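Local coordinates for UDP-glucose 6-dehydrogenase (Pyrobaculum islandicum, PDB 3VTF), which probably oxidises UDP-glucose to UDP-glucuronate, using two molecules of NAD+ for each sugar, in nucleotide-sugar biosynthesis, at residues 334-339 with 365-370; 372-377 with 408-413. One frame throughout, in Å; residues are numbered along the deposited sequence.

How the interactions relate
Both contacts belong to the UDP-binding domain, and their centres lie about 17 Å apart. Interaction 1 pairs two neighbouring parallel strands, whereas interaction 2 joins the loops that follow strands 368-372 and 403-406 at their C-terminal ends. The strand pairing runs directly into the loop contact: Val338 O and His372 N are 3.1 Å apart, a probable hydrogen bond, and Leu339 CB packs against Tyr413 CE2 at 3.6 Å. Interaction 2 is nearer the nucleotide sugar, with the Trp410 side chain about 10 Å from a bound UDP-glucose. In interaction 1 the side chain of Val338 is about 13 Å from a bound UDP-glucose. At these distances neither side chain touches the ligand.

Interaction 1 of 2, residues 334-339 with 365-370; sequences RHVGVL and RGARVY
One face of the His335 imidazole carries the aliphatic part of Arg368: Arg368 CD lies 3.7 Å from the His335 ring centroid and 25° off the ring normal, a CH-pi contact displaced toward the rim. The two side chains run side by side in the same direction, and beyond CD the guanidinium continues past His335 CE1, inclined to the imidazole and lying neither over its face nor at its edge. At the imidazole edge stands Tyr370. Its ring lies rim to rim with that of His335, centroids 5.5 Å apart and planes at 24°, although the closest approach of the two rims is doubtful in detail. Val336 O lies in the plane of the phenol ring at its edge. The strand register puts His335 and Tyr370 on the same face of the sheet, and Tyr370 CG, anti to the carbonyl carbon (chi1 -60°), turns the phenol toward the imidazole.

The backbone beneath is a parallel strand pair, the two strands of a beta-alpha-beta unit whose connection includes helix 354-364. Four hydrogen bonds define the register. Arg368 N donates to Arg334 O at 2.9 Å, Val336 N to Arg368 O at 2.9 Å, Tyr370 N to Val336 O at 2.9 Å, and Val338 N to Tyr370 O at 2.7 Å. Gly366, at positive phi, is the C-prime residue of the Schellman motif that ends the helix.

On the other face, Val336 CG2 approaches Ala367 CB at 4.2 Å and Val338 CG2 approaches Val369 CG1 at 4.4 Å. Leu362 of helix 354-364 packs on all three valines.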
ATOM      1  N   ARG A 334      -8.596 -23.336  31.759  1.00 42.85           N
ATOM      2  CA  ARG A 334      -7.287 -23.724  31.236  1.00 40.22           C
ATOM      3  C   ARG A 334      -6.267 -22.645  31.550  1.00 37.98           C
ATOM      4  O   ARG A 334      -6.604 -21.499  31.662  1.00 41.82           O
ATOM      5  CB  ARG A 334      -7.408 -24.031  29.736  1.00 48.61           C
ATOM      6  CG  ARG A 334      -6.709 -25.284  29.308  1.00 61.27           C
ATOM      7  CD  ARG A 334      -7.312 -26.542  29.911  1.00 53.72           C
ATOM      8  NE  ARG A 334      -8.549 -26.810  29.190  1.00 62.64           N
ATOM      9  CZ  ARG A 334      -8.622 -27.566  28.100  1.00 54.22           C
ATOM     10  NH1 ARG A 334      -7.504 -28.111  27.636  1.00 50.90           N
ATOM     11  NH2 ARG A 334      -9.799 -27.744  27.477  1.00 47.90           N
ATOM     12  N   HIS A 335      -5.013 -23.020  31.712  1.00 37.30           N
ATOM     13  CA  HIS A 335      -3.980 -22.120  32.091  1.00 40.46           C
ATOM     14  C   HIS A 335      -3.357 -21.643  30.794  1.00 40.07           C
ATOM     15  O   HIS A 335      -2.708 -22.423  30.107  1.00 40.32           O
ATOM     16  CB  HIS A 335      -2.914 -22.893  32.908  1.00 49.06           C
ATOM     17  CG  HIS A 335      -3.260 -23.095  34.377  1.00 54.10           C
ATOM     18  ND1 HIS A 335      -4.210 -23.956  34.801  1.00 60.76           N
ATOM     19  CD2 HIS A 335      -2.714 -22.529  35.520  1.00 52.74           C
ATOM     20  CE1 HIS A 335      -4.281 -23.921  36.146  1.00 53.82           C
ATOM     21  NE2 HIS A 335      -3.373 -23.040  36.580  1.00 58.30           N
ATOM     22  N   VAL A 336      -3.462 -20.347  30.506  1.00 35.67           N
ATOM     23  CA  VAL A 336      -3.021 -19.763  29.187  1.00 34.45           C
ATOM     24  C   VAL A 336      -2.244 -18.475  29.413  1.00 31.93           C
ATOM     25  O   VAL A 336      -2.620 -17.679  30.255  1.00 35.75           O
ATOM     26  CB  VAL A 336      -4.257 -19.449  28.303  1.00 33.23           C
ATOM     27  CG1 VAL A 336      -3.800 -18.754  27.036  1.00 36.63           C
ATOM     28  CG2 VAL A 336      -5.110 -20.739  28.058  1.00 34.31           C
ATOM     29  N   GLY A 337      -1.124 -18.303  28.714  1.00 32.25           N
ATOM     30  CA  GLY A 337      -0.317 -17.108  28.857  1.00 31.65           C
ATOM     31  C   GLY A 337      -0.423 -16.142  27.678  1.00 34.47           C
ATOM     32  O   GLY A 337      -0.671 -16.540  26.511  1.00 30.31           O
ATOM     33  N   VAL A 338      -0.127 -14.874  27.951  1.00 28.72           N
ATOM     34  CA  VAL A 338       0.051 -13.936  26.889  1.00 26.20           C
ATOM     35  C   VAL A 338       1.418 -13.376  27.079  1.00 26.21           C
ATOM     36  O   VAL A 338       1.670 -12.725  28.094  1.00 29.80           O
ATOM     37  CB  VAL A 338      -1.001 -12.789  26.948  1.00 26.16           C
ATOM     38  CG1 VAL A 338      -0.716 -11.723  25.888  1.00 26.29           C
ATOM     39  CG2 VAL A 338      -2.398 -13.359  26.927  1.00 25.50           C
ATOM     40  N   LEU A 339       2.267 -13.537  26.057  1.00 26.93           N
ATOM     41  CA  LEU A 339       3.579 -12.941  25.976  1.00 26.39           C
ATOM     42  C   LEU A 339       3.514 -11.617  25.250  1.00 29.33           C
ATOM     43  O   LEU A 339       3.414 -11.608  24.013  1.00 24.23           O
ATOM     44  CB  LEU A 339       4.620 -13.853  25.286  1.00 25.59           C
ATOM     45  CG  LEU A 339       5.050 -15.073  26.137  1.00 29.42           C
ATOM     46  CD1 LEU A 339       5.936 -16.060  25.337  1.00 33.62           C
ATOM     47  CD2 LEU A 339       5.732 -14.578  27.421  1.00 30.18           C
ATOM     48  N   ARG A 365     -13.534 -16.031  28.166  1.00 43.70           N
ATOM     49  CA  ARG A 365     -13.794 -17.451  27.914  1.00 41.64           C
ATOM     50  C   ARG A 365     -13.441 -18.385  29.092  1.00 38.01           C
ATOM     51  O   ARG A 365     -13.319 -19.600  28.907  1.00 39.70           O
ATOM     52  CB  ARG A 365     -13.175 -17.935  26.580  1.00 41.21           C
ATOM     53  CG  ARG A 365     -13.996 -17.535  25.350  1.00 43.57           C
ATOM     54  CD  ARG A 365     -13.075 -17.369  24.152  1.00 45.82           C
ATOM     55  NE  ARG A 365     -13.483 -16.252  23.284  1.00 56.01           N
ATOM     56  CZ  ARG A 365     -13.740 -16.346  21.976  1.00 60.97           C
ATOM     57  NH1 ARG A 365     -13.626 -17.522  21.295  1.00 56.44           N
ATOM     58  NH2 ARG A 365     -14.101 -15.235  21.332  1.00 68.74           N
ATOM     59  N   GLY A 366     -13.241 -17.824  30.282  1.00 39.98           N
ATOM     60  CA  GLY A 366     -13.043 -18.686  31.485  1.00 45.08           C
ATOM     61  C   GLY A 366     -11.637 -19.250  31.633  1.00 48.01           C
ATOM     62  O   GLY A 366     -11.390 -20.123  32.466  1.00 46.50           O
ATOM     63  N   ALA A 367     -10.685 -18.751  30.831  1.00 44.25           N
ATOM     64  CA  ALA A 367      -9.257 -19.098  31.022  1.00 43.47           C
ATOM     65  C   ALA A 367      -8.665 -18.447  32.255  1.00 43.70           C
ATOM     66  O   ALA A 367      -9.036 -17.323  32.647  1.00 45.84           O
ATOM     67  CB  ALA A 367      -8.394 -18.749  29.790  1.00 36.11           C
ATOM     68  N   ARG A 368      -7.724 -19.157  32.848  1.00 38.23           N
ATOM     69  CA  ARG A 368      -6.869 -18.600  33.871  1.00 46.35           C
ATOM     70  C   ARG A 368      -5.695 -18.028  33.116  1.00 37.28           C
ATOM     71  O   ARG A 368      -4.874 -18.794  32.564  1.00 44.18           O
ATOM     72  CB  ARG A 368      -6.354 -19.678  34.852  1.00 49.72           C
ATOM     73  CG  ARG A 368      -7.390 -20.686  35.352  1.00 58.16           C
ATOM     74  CD  ARG A 368      -6.712 -21.600  36.367  1.00 65.48           C
ATOM     75  NE  ARG A 368      -7.646 -22.247  37.293  1.00 74.36           N
ATOM     76  CZ  ARG A 368      -7.308 -22.737  38.495  1.00 80.46           C
ATOM     77  NH1 ARG A 368      -6.066 -22.660  38.957  1.00 70.57           N
ATOM     78  NH2 ARG A 368      -8.233 -23.297  39.259  1.00 91.97           N
ATOM     79  N   VAL A 369      -5.594 -16.703  33.121  1.00 38.60           N
ATOM     80  CA  VAL A 369      -4.630 -15.951  32.278  1.00 37.02           C
ATOM     81  C   VAL A 369      -3.400 -15.457  33.019  1.00 36.48           C
ATOM     82  O   VAL A 369      -3.479 -14.775  34.061  1.00 39.67           O
ATOM     83  CB  VAL A 369      -5.343 -14.727  31.651  1.00 32.62           C
ATOM     84  CG1 VAL A 369      -4.401 -13.881  30.802  1.00 34.48           C
ATOM     85  CG2 VAL A 369      -6.488 -15.213  30.834  1.00 33.59           C
ATOM     86  N   TYR A 370      -2.258 -15.782  32.449  1.00 29.00           N
ATOM     87  CA  TYR A 370      -0.973 -15.309  32.901  1.00 31.32           C
ATOM     88  C   TYR A 370      -0.480 -14.373  31.839  1.00 32.48           C
ATOM     89  O   TYR A 370      -0.658 -14.639  30.622  1.00 34.05           O
ATOM     90  CB  TYR A 370      -0.003 -16.478  33.014  1.00 30.63           C
ATOM     91  CG  TYR A 370      -0.502 -17.501  33.989  1.00 34.43           C
ATOM     92  CD1 TYR A 370       0.090 -17.626  35.279  1.00 39.04           C
ATOM     93  CD2 TYR A 370      -1.556 -18.349  33.646  1.00 35.88           C
ATOM     94  CE1 TYR A 370      -0.398 -18.579  36.199  1.00 43.92           C
ATOM     95  CE2 TYR A 370      -2.050 -19.297  34.542  1.00 42.87           C
ATOM     96  CZ  TYR A 370      -1.473 -19.413  35.811  1.00 46.70           C
ATOM     97  OH  TYR A 370      -1.996 -20.398  36.613  1.00 50.65           O
TER

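Interaction 2 of 2, residues 372-377 with 408-413; sequences HDPMAM and TAWPQY
Asp373 and Trp410 meet in the tight, buried part of this contact, where Trp410 NE1 donates to Asp373 OD1 at 2.7 Å. The bond is bent, 131° at the hydrogen, and NE1 approaches from above the carboxylate plane; carboxylate and indole planes stand 82° apart. With Asp373 CG anti to the backbone N (chi1 -170°), the carboxylate sits between the indole and its own loop, and its rotation about CB-CG gives OD1 to the indole and OD2 to the loop. There Asp373 OD2 accepts from Met375 N and Ala376 N, each at 2.8 Å: an Asx turn through Met375 N and, with Ala376 N, an Asx motif. Ala376 is the N-cap residue of helix 377-384. The backbone N atoms of Leu341 and Ala342 also donate to OD1.

Pro374 covers one indole face through CD, and Met375 SD lies at the edge of the Trp410 indole, 3.7 Å from Trp410 CH2, in a Met-aromatic contact. Beside them, His372 ND1 and Tyr413 OH share a hydrogen bond of 2.7 Å, with ND1 in the plane of the phenol ring.

The outer side is looser. The exposed Gln412 lies alongside Pro374, running the other way, with Gln412 OE1 3.3 Å from Pro374 CG, and Gln412 NE2 comes to the imidazole edge at 3.6 Å from His372 CE1.

With an alanine at Trp410 the indole N-H is gone, which would probably leave OD1 to the Leu341 and Ala342 amides and open a gap beside Pro374 and Met375. Because several N-H groups converge on the buried carboxylate, its negative charge is probably stabilised, consistent with Asp373 tying together the loops that follow three adjacent strands.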
ATOM      1  N   HIS A 372       2.975 -11.618  30.658  1.00 28.46           N
ATOM      2  CA  HIS A 372       4.275 -11.026  30.864  1.00 31.65           C
ATOM      3  C   HIS A 372       4.546  -9.930  29.877  1.00 31.25           C
ATOM      4  O   HIS A 372       4.068  -9.978  28.754  1.00 28.94           O
ATOM      5  CB  HIS A 372       5.381 -12.067  30.747  1.00 29.69           C
ATOM      6  CG  HIS A 372       6.766 -11.476  30.730  1.00 31.85           C
ATOM      7  ND1 HIS A 372       7.391 -11.157  29.604  1.00 29.44           N
ATOM      8  CD2 HIS A 372       7.622 -11.138  31.758  1.00 29.02           C
ATOM      9  CE1 HIS A 372       8.588 -10.650  29.888  1.00 29.26           C
ATOM     10  NE2 HIS A 372       8.727 -10.637  31.205  1.00 30.45           N
ATOM     11  N   ASP A 373       5.318  -8.931  30.280  1.00 28.83           N
ATOM     12  CA  ASP A 373       5.926  -7.991  29.347  1.00 28.05           C
ATOM     13  C   ASP A 373       7.217  -7.499  29.950  1.00 31.22           C
ATOM     14  O   ASP A 373       7.279  -7.303  31.135  1.00 33.59           O
ATOM     15  CB  ASP A 373       4.993  -6.811  29.065  1.00 30.66           C
ATOM     16  CG  ASP A 373       5.474  -5.942  27.931  1.00 28.45           C
ATOM     17  OD1 ASP A 373       5.057  -6.166  26.794  1.00 29.68           O
ATOM     18  OD2 ASP A 373       6.286  -5.050  28.170  1.00 28.19           O
ATOM     19  N   PRO A 374       8.254  -7.258  29.170  1.00 34.59           N
ATOM     20  CA  PRO A 374       9.446  -6.752  29.864  1.00 32.94           C
ATOM     21  C   PRO A 374       9.292  -5.341  30.454  1.00 42.67           C
ATOM     22  O   PRO A 374      10.073  -4.995  31.350  1.00 32.85           O
ATOM     23  CB  PRO A 374      10.507  -6.697  28.743  1.00 31.43           C
ATOM     24  CG  PRO A 374      10.022  -7.776  27.736  1.00 35.40           C
ATOM     25  CD  PRO A 374       8.509  -7.490  27.739  1.00 31.36           C
ATOM     26  N   MET A 375       8.388  -4.493  29.926  1.00 36.85           N
ATOM     27  CA  MET A 375       8.229  -3.141  30.476  1.00 38.19           C
ATOM     28  C   MET A 375       6.814  -2.760  30.896  1.00 42.76           C
ATOM     29  O   MET A 375       6.634  -1.966  31.796  1.00 35.48           O
ATOM     30  CB  MET A 375       8.739  -2.100  29.519  1.00 36.18           C
ATOM     31  CG  MET A 375      10.214  -2.220  29.232  1.00 47.38           C
ATOM     32  SD  MET A 375      10.624  -0.910  28.082  1.00 45.18           S
ATOM     33  CE  MET A 375      10.603   0.493  29.243  1.00 51.35           C
ATOM     34  N   ALA A 376       5.785  -3.301  30.264  1.00 33.71           N
ATOM     35  CA  ALA A 376       4.471  -2.632  30.356  1.00 33.57           C
ATOM     36  C   ALA A 376       3.576  -3.190  31.444  1.00 33.55           C
ATOM     37  O   ALA A 376       2.377  -2.945  31.439  1.00 31.44           O
ATOM     38  CB  ALA A 376       3.766  -2.723  28.957  1.00 34.50           C
ATOM     39  N   MET A 377       4.113  -3.965  32.392  1.00 35.00           N
ATOM     40  CA  MET A 377       3.177  -4.736  33.238  1.00 32.04           C
ATOM     41  C   MET A 377       2.489  -3.820  34.226  1.00 30.99           C
ATOM     42  O   MET A 377       1.347  -4.048  34.586  1.00 34.65           O
ATOM     43  CB  MET A 377       3.868  -5.908  33.948  1.00 36.37           C
ATOM     44  CG  MET A 377       4.216  -7.050  32.976  1.00 37.04           C
ATOM     45  SD  MET A 377       4.865  -8.557  33.789  1.00 45.04           S
ATOM     46  CE  MET A 377       3.320  -9.058  34.369  1.00 34.57           C
ATOM     47  N   THR A 408       3.461  -9.520  21.409  1.00 22.10           N
ATOM     48  CA  THR A 408       4.420  -8.476  21.066  1.00 19.49           C
ATOM     49  C   THR A 408       5.800  -9.154  20.930  1.00 22.66           C
ATOM     50  O   THR A 408       6.178  -9.931  21.762  1.00 26.43           O
ATOM     51  CB  THR A 408       4.569  -7.481  22.227  1.00 26.68           C
ATOM     52  OG1 THR A 408       3.287  -7.044  22.675  1.00 27.65           O
ATOM     53  CG2 THR A 408       5.417  -6.234  21.817  1.00 24.21           C
ATOM     54  N   ALA A 409       6.460  -8.950  19.823  1.00 22.99           N
ATOM     55  CA  ALA A 409       7.728  -9.662  19.545  1.00 27.31           C
ATOM     56  C   ALA A 409       8.868  -8.935  20.271  1.00 26.52           C
ATOM     57  O   ALA A 409       9.690  -8.327  19.643  1.00 25.15           O
ATOM     58  CB  ALA A 409       7.997  -9.683  18.051  1.00 30.41           C
ATOM     59  N   TRP A 410       8.877  -8.974  21.610  1.00 26.21           N
ATOM     60  CA  TRP A 410      10.049  -8.440  22.371  1.00 32.07           C
ATOM     61  C   TRP A 410      11.261  -9.320  21.953  1.00 34.22           C
ATOM     62  O   TRP A 410      11.097 -10.530  21.934  1.00 29.75           O
ATOM     63  CB  TRP A 410       9.794  -8.598  23.857  1.00 28.45           C
ATOM     64  CG  TRP A 410       8.881  -7.521  24.355  1.00 35.50           C
ATOM     65  CD1 TRP A 410       7.491  -7.549  24.525  1.00 30.66           C
ATOM     66  CD2 TRP A 410       9.314  -6.182  24.769  1.00 33.36           C
ATOM     67  NE1 TRP A 410       7.045  -6.346  24.978  1.00 33.54           N
ATOM     68  CE2 TRP A 410       8.116  -5.470  25.147  1.00 38.00           C
ATOM     69  CE3 TRP A 410      10.563  -5.551  24.883  1.00 37.94           C
ATOM     70  CZ2 TRP A 410       8.167  -4.147  25.629  1.00 37.79           C
ATOM     71  CZ3 TRP A 410      10.617  -4.235  25.380  1.00 38.17           C
ATOM     72  CH2 TRP A 410       9.437  -3.554  25.746  1.00 35.48           C
ATOM     73  N   PRO A 411      12.448  -8.724  21.647  1.00 31.97           N
ATOM     74  CA  PRO A 411      13.630  -9.529  21.277  1.00 34.52           C
ATOM     75  C   PRO A 411      13.927 -10.647  22.276  1.00 36.49           C
ATOM     76  O   PRO A 411      14.292 -11.768  21.817  1.00 33.09           O
ATOM     77  CB  PRO A 411      14.771  -8.477  21.181  1.00 40.58           C
ATOM     78  CG  PRO A 411      14.030  -7.195  20.796  1.00 39.43           C
ATOM     79  CD  PRO A 411      12.751  -7.272  21.598  1.00 35.35           C
ATOM     80  N   GLN A 412      13.702 -10.435  23.587  1.00 30.11           N
ATOM     81  CA  GLN A 412      13.967 -11.550  24.496  1.00 35.10           C
ATOM     82  C   GLN A 412      13.080 -12.782  24.269  1.00 36.25           C
ATOM     83  O   GLN A 412      13.331 -13.893  24.800  1.00 32.33           O
ATOM     84  CB  GLN A 412      13.875 -11.115  25.957  1.00 37.62           C
ATOM     85  CG  GLN A 412      12.483 -10.856  26.529  1.00 37.84           C
ATOM     86  CD  GLN A 412      12.564 -10.051  27.843  1.00 45.08           C
ATOM     87  OE1 GLN A 412      13.104  -8.930  27.842  1.00 45.74           O
ATOM     88  NE2 GLN A 412      12.040 -10.598  28.948  1.00 35.61           N
ATOM     89  N   TYR A 413      11.981 -12.612  23.558  1.00 29.28           N
ATOM     90  CA  TYR A 413      11.089 -13.730  23.275  1.00 30.08           C
ATOM     91  C   TYR A 413      11.670 -14.734  22.270  1.00 28.69           C
ATOM     92  O   TYR A 413      11.285 -15.876  22.235  1.00 26.63           O
ATOM     93  CB  TYR A 413       9.679 -13.266  22.894  1.00 26.45           C
ATOM     94  CG  TYR A 413       8.920 -12.592  24.020  1.00 26.37           C
ATOM     95  CD1 TYR A 413       9.359 -12.664  25.326  1.00 26.22           C
ATOM     96  CD2 TYR A 413       7.764 -11.883  23.764  1.00 27.80           C
ATOM     97  CE1 TYR A 413       8.670 -12.057  26.343  1.00 27.33           C
ATOM     98  CE2 TYR A 413       7.071 -11.274  24.776  1.00 25.54           C
ATOM     99  CZ  TYR A 413       7.529 -11.360  26.053  1.00 27.95           C
ATOM    100  OH  TYR A 413       6.832 -10.754  27.039  1.00 30.50           O
TER